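Local coordinates for Myo-inositol-1-phosphate synthase-related protein (Thermotoga maritima MSB8, PDB 3CIN), which is of unknown function but binds nicotinamide-adenine-dinucleotide and belongs to the myo-inositol-1-phosphate synthase family, at residues A[143-148]-A[254-259]. Numbering follows the deposited sequence.
Sequences CTTEAF and NMDFLA. With NAD (nicotinamide-adenine-dinucleotide), chain F.
Thr145 and Asp256 join two loops beside the dinucleotide in an NAD pocket consistent with a Rossmann-type fold: residues 143-148 follow strand 138-141 of the parallel sheet, and residues 254-259, with their 3-10 turn, lead from strand 242-252 of the mixed sheet to helix 262-272. Two hydrogen bonds grip the Asp256 carboxylate from one residue. The backbone N of Thr145 reaches OD1 of Asp256 at 2.9 Å, nearly straight at 163°, and Thr145 OG1 donates to Asp256 OD2 at 2.7 Å. Both oxygens use their syn lone pairs, so the carboxylate is held as a fork and its rotation is fixed. With CG anti to the backbone N (chi1 -178°), Asp256 carries its carboxylate to Thr145, and the two side chains cross at about a right angle.

The nicotinamide-side ribose joins this network. Its O2D donates to Thr145 OG1 at 2.7 Å and only weakly to Asp256 OD2, while O3D donates to the carbonyl O of Cys143 at 2.8 Å. Thr145 OG1 thus donates a hydrogen bond to the aspartate and accepts one from the sugar. On the phosphate side a water accepts a hydrogen bond from Thr144 OG1 and donates to Asp256 OD1 and to NAD O2A, tying both loops to the diphosphate. Lys70 and Asp65 are among the further hydrogen-bonding partners of the dinucleotide.

Nonpolar packing is slight. On the ligand, SG of Cys143 lies against the adenine ring, 3.5 Å from C2A of NAD. Thr144 turns OG1 beside its backbone N (chi1 -63°), where it meets the water and lies near C8A of the adenine, which leaves the methyl for the other loop: CG2 of Thr144 presses on CB of Ala259 at 3.3 Å, closer than usual van der Waals contact.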
ATOM      1  N   CYS A 143      -6.650 -29.616  12.390  1.00 30.98           N
ATOM      2  CA  CYS A 143      -5.754 -30.468  11.617  1.00 29.59           C
ATOM      3  C   CYS A 143      -5.285 -29.793  10.317  1.00 30.82           C
ATOM      4  O   CYS A 143      -5.915 -28.870   9.846  1.00 31.14           O
ATOM      5  CB  CYS A 143      -6.405 -31.814  11.255  1.00 33.20           C
ATOM      6  SG  CYS A 143      -6.684 -32.839  12.692  1.00 33.80           S
ATOM      7  N   THR A 144      -4.171 -30.288   9.765  1.00 28.30           N
ATOM      8  CA  THR A 144      -3.589 -29.891   8.494  1.00 29.65           C
ATOM      9  C   THR A 144      -4.654 -29.846   7.398  1.00 29.66           C
ATOM     10  O   THR A 144      -5.522 -30.691   7.315  1.00 31.07           O
ATOM     11  CB  THR A 144      -2.482 -30.899   8.101  1.00 30.84           C
ATOM     12  OG1 THR A 144      -1.422 -30.863   9.080  1.00 30.49           O
ATOM     13  CG2 THR A 144      -1.894 -30.663   6.706  1.00 27.76           C
ATOM     14  N   THR A 145      -4.603 -28.805   6.571  1.00 29.62           N
ATOM     15  CA  THR A 145      -5.485 -28.708   5.399  1.00 29.84           C
ATOM     16  C   THR A 145      -5.421 -29.944   4.499  1.00 30.67           C
ATOM     17  O   THR A 145      -4.354 -30.499   4.273  1.00 29.23           O
ATOM     18  CB  THR A 145      -5.076 -27.448   4.562  1.00 33.89           C
ATOM     19  OG1 THR A 145      -4.971 -26.293   5.404  1.00 38.25           O
ATOM     20  CG2 THR A 145      -6.048 -27.146   3.487  1.00 32.73           C
ATOM     21  N   GLU A 146      -6.580 -30.320   3.907  1.00 31.56           N
ATOM     22  CA  GLU A 146      -6.828 -31.617   3.270  1.00 29.73           C
ATOM     23  C   GLU A 146      -7.373 -31.475   1.868  1.00 30.99           C
ATOM     24  O   GLU A 146      -8.128 -30.537   1.587  1.00 30.53           O
ATOM     25  CB  GLU A 146      -7.880 -32.439   4.000  1.00 33.53           C
ATOM     26  CG  GLU A 146      -7.587 -32.641   5.472  1.00 30.87           C
ATOM     27  CD  GLU A 146      -8.766 -33.121   6.261  1.00 32.67           C
ATOM     28  OE1 GLU A 146      -9.912 -32.976   5.800  1.00 34.98           O
ATOM     29  OE2 GLU A 146      -8.528 -33.608   7.377  1.00 31.63           O
ATOM     30  N   ALA A 147      -6.919 -32.358   0.980  1.00 30.30           N
ATOM     31  CA  ALA A 147      -7.532 -32.473  -0.357  1.00 31.03           C
ATOM     32  C   ALA A 147      -8.786 -33.362  -0.183  1.00 33.22           C
ATOM     33  O   ALA A 147      -8.679 -34.581  -0.176  1.00 37.28           O
ATOM     34  CB  ALA A 147      -6.565 -33.109  -1.322  1.00 31.99           C
ATOM     35  N   PHE A 148      -9.962 -32.755  -0.030  1.00 31.84           N
ATOM     36  CA  PHE A 148     -11.192 -33.485   0.317  1.00 29.53           C
ATOM     37  C   PHE A 148     -12.144 -33.424  -0.859  1.00 28.94           C
ATOM     38  O   PHE A 148     -12.016 -32.552  -1.750  1.00 28.86           O
ATOM     39  CB  PHE A 148     -11.864 -32.884   1.543  1.00 27.89           C
ATOM     40  CG  PHE A 148     -12.442 -31.505   1.303  1.00 29.52           C
ATOM     41  CD1 PHE A 148     -11.635 -30.401   1.305  1.00 30.62           C
ATOM     42  CD2 PHE A 148     -13.797 -31.330   0.995  1.00 32.29           C
ATOM     43  CE1 PHE A 148     -12.142 -29.143   1.005  1.00 31.80           C
ATOM     44  CE2 PHE A 148     -14.298 -30.085   0.713  1.00 30.98           C
ATOM     45  CZ  PHE A 148     -13.502 -29.005   0.727  1.00 31.50           C
ATOM     46  N   ASN A 254       3.992 -20.586   7.438  1.00 30.75           N
ATOM     47  CA  ASN A 254       3.532 -21.815   8.100  1.00 34.73           C
ATOM     48  C   ASN A 254       3.598 -23.044   7.179  1.00 33.38           C
ATOM     49  O   ASN A 254       3.241 -23.019   5.980  1.00 34.37           O
ATOM     50  CB  ASN A 254       2.130 -21.572   8.664  1.00 36.44           C
ATOM     51  CG  ASN A 254       2.116 -20.591   9.892  1.00 48.63           C
ATOM     52  OD1 ASN A 254       3.153 -20.378  10.567  1.00 57.27           O
ATOM     53  ND2 ASN A 254       0.926 -20.002  10.184  1.00 50.47           N
ATOM     54  N   MET A 255       4.095 -24.145   7.751  1.00 36.41           N
ATOM     55  CA  MET A 255       4.317 -25.388   7.024  1.00 39.25           C
ATOM     56  C   MET A 255       3.007 -25.883   6.369  1.00 34.89           C
ATOM     57  O   MET A 255       3.022 -26.482   5.282  1.00 33.41           O
ATOM     58  CB  MET A 255       4.861 -26.404   8.052  1.00 42.39           C
ATOM     59  CG  MET A 255       5.133 -27.841   7.609  1.00 42.20           C
ATOM     60  SD  MET A 255       5.349 -28.975   9.044  1.00 57.51           S
ATOM     61  CE  MET A 255       3.659 -28.953   9.714  1.00 56.82           C
ATOM     62  N   ASP A 256       1.885 -25.577   7.001  1.00 32.93           N
ATOM     63  CA  ASP A 256       0.581 -26.007   6.512  1.00 35.38           C
ATOM     64  C   ASP A 256       0.296 -25.556   5.099  1.00 35.31           C
ATOM     65  O   ASP A 256      -0.499 -26.177   4.388  1.00 36.43           O
ATOM     66  CB  ASP A 256      -0.513 -25.457   7.394  1.00 35.87           C
ATOM     67  CG  ASP A 256      -1.951 -25.925   6.957  1.00 37.57           C
ATOM     68  OD1 ASP A 256      -2.294 -27.085   7.118  1.00 32.89           O
ATOM     69  OD2 ASP A 256      -2.741 -25.149   6.422  1.00 40.26           O
ATOM     70  N   PHE A 257       0.882 -24.440   4.713  1.00 32.96           N
ATOM     71  CA  PHE A 257       0.724 -23.932   3.327  1.00 33.02           C
ATOM     72  C   PHE A 257       1.348 -24.806   2.227  1.00 34.58           C
ATOM     73  O   PHE A 257       1.072 -24.595   1.031  1.00 38.65           O
ATOM     74  CB  PHE A 257       1.236 -22.503   3.199  1.00 31.67           C
ATOM     75  CG  PHE A 257       0.615 -21.538   4.226  1.00 31.55           C
ATOM     76  CD1 PHE A 257      -0.722 -21.652   4.623  1.00 34.49           C
ATOM     77  CD2 PHE A 257       1.380 -20.502   4.746  1.00 34.12           C
ATOM     78  CE1 PHE A 257      -1.241 -20.795   5.577  1.00 39.75           C
ATOM     79  CE2 PHE A 257       0.843 -19.643   5.692  1.00 34.56           C
ATOM     80  CZ  PHE A 257      -0.428 -19.797   6.109  1.00 34.41           C
ATOM     81  N   LEU A 258       2.153 -25.778   2.629  1.00 32.68           N
ATOM     82  CA  LEU A 258       2.720 -26.724   1.694  1.00 33.45           C
ATOM     83  C   LEU A 258       2.028 -28.105   1.749  1.00 34.55           C
ATOM     84  O   LEU A 258       2.473 -29.049   1.092  1.00 36.47           O
ATOM     85  CB  LEU A 258       4.182 -26.918   2.012  1.00 37.44           C
ATOM     86  CG  LEU A 258       5.054 -25.666   1.954  1.00 37.07           C
ATOM     87  CD1 LEU A 258       6.406 -25.941   2.614  1.00 33.58           C
ATOM     88  CD2 LEU A 258       5.172 -25.181   0.527  1.00 41.13           C
ATOM     89  N   ALA A 259       0.940 -28.201   2.497  1.00 34.59           N
ATOM     90  CA  ALA A 259       0.286 -29.485   2.762  1.00 34.10           C
ATOM     91  C   ALA A 259      -0.248 -30.192   1.518  1.00 31.27           C
ATOM     92  O   ALA A 259      -0.175 -31.413   1.450  1.00 33.23           O
ATOM     93  CB  ALA A 259      -0.821 -29.327   3.838  1.00 33.41           C
TER
HETATM   94  PA  NAD F 400      -0.229 -26.553  11.722  1.00 30.21           P
HETATM   95  O1A NAD F 400       0.688 -25.703  12.560  1.00 30.14           O
HETATM   96  O2A NAD F 400       0.524 -27.343  10.697  1.00 32.40           O
HETATM   97  O5B NAD F 400      -0.884 -27.573  12.718  1.00 29.79           O
HETATM   98  C5B NAD F 400      -1.609 -28.701  12.234  1.00 33.91           C
HETATM   99  C4B NAD F 400      -1.441 -29.814  13.253  1.00 31.32           C
HETATM  100  O4B NAD F 400      -2.330 -30.871  12.929  1.00 31.01           O
HETATM  101  C3B NAD F 400      -0.043 -30.418  13.322  1.00 31.00           C
HETATM  102  O3B NAD F 400       0.372 -30.602  14.665  1.00 28.33           O
HETATM  103  C2B NAD F 400      -0.201 -31.764  12.626  1.00 33.16           C
HETATM  104  O2B NAD F 400       0.810 -32.670  12.975  1.00 29.18           O
HETATM  105  C1B NAD F 400      -1.608 -32.122  13.049  1.00 30.92           C
HETATM  106  N9A NAD F 400      -2.286 -33.111  12.207  1.00 26.88           N
HETATM  107  C8A NAD F 400      -2.202 -33.158  10.819  1.00 28.52           C
HETATM  108  N7A NAD F 400      -3.087 -34.129  10.406  1.00 29.18           N
HETATM  109  C5A NAD F 400      -3.676 -34.668  11.524  1.00 28.23           C
HETATM  110  C6A NAD F 400      -4.564 -35.732  11.700  1.00 30.78           C
HETATM  111  N6A NAD F 400      -5.114 -36.420  10.651  1.00 31.10           N
HETATM  112  N1A NAD F 400      -4.993 -35.987  12.988  1.00 26.93           N
HETATM  113  C2A NAD F 400      -4.489 -35.263  14.054  1.00 28.62           C
HETATM  114  N3A NAD F 400      -3.550 -34.264  13.903  1.00 26.17           N
HETATM  115  C4A NAD F 400      -3.164 -33.999  12.638  1.00 26.24           C
HETATM  116  O3  NAD F 400      -1.366 -25.682  11.067  1.00 28.15           O
HETATM  117  PN  NAD F 400      -2.111 -24.469  11.747  1.00 29.79           P
HETATM  118  O1N NAD F 400      -1.514 -23.209  11.216  1.00 31.96           O
HETATM  119  O2N NAD F 400      -2.307 -24.718  13.205  1.00 29.80           O
HETATM  120  O5D NAD F 400      -3.531 -24.557  11.032  1.00 31.31           O
HETATM  121  C5D NAD F 400      -4.448 -25.562  11.398  1.00 32.51           C
HETATM  122  C4D NAD F 400      -5.622 -25.624  10.427  1.00 31.50           C
HETATM  123  O4D NAD F 400      -6.377 -24.452  10.570  1.00 31.31           O
HETATM  124  C3D NAD F 400      -5.264 -25.761   8.956  1.00 30.99           C
HETATM  125  O3D NAD F 400      -6.228 -26.620   8.294  1.00 34.51           O
HETATM  126  C2D NAD F 400      -5.480 -24.341   8.455  1.00 33.56           C
HETATM  127  O2D NAD F 400      -5.828 -24.307   7.068  1.00 38.87           O
HETATM  128  C1D NAD F 400      -6.671 -23.941   9.297  1.00 33.24           C
HETATM  129  N1N NAD F 400      -6.850 -22.493   9.379  1.00 36.64           N
HETATM  130  C2N NAD F 400      -5.884 -21.733   9.901  1.00 35.64           C
HETATM  131  C3N NAD F 400      -6.174 -20.343   9.965  1.00 42.39           C
HETATM  132  C7N NAD F 400      -5.267 -19.514  10.752  1.00 41.61           C
HETATM  133  O7N NAD F 400      -4.162 -20.142  11.255  1.00 48.49           O
HETATM  134  N7N NAD F 400      -5.546 -18.216  10.953  1.00 57.75           N
HETATM  135  C4N NAD F 400      -7.359 -19.806   9.503  1.00 43.86           C
HETATM  136  C5N NAD F 400      -8.318 -20.612   8.962  1.00 51.05           C
HETATM  137  C6N NAD F 400      -8.041 -21.986   8.928  1.00 38.95           C
HETATM  138  O   HOH W   1      -0.231 -28.627   8.578  1.00 36.14           O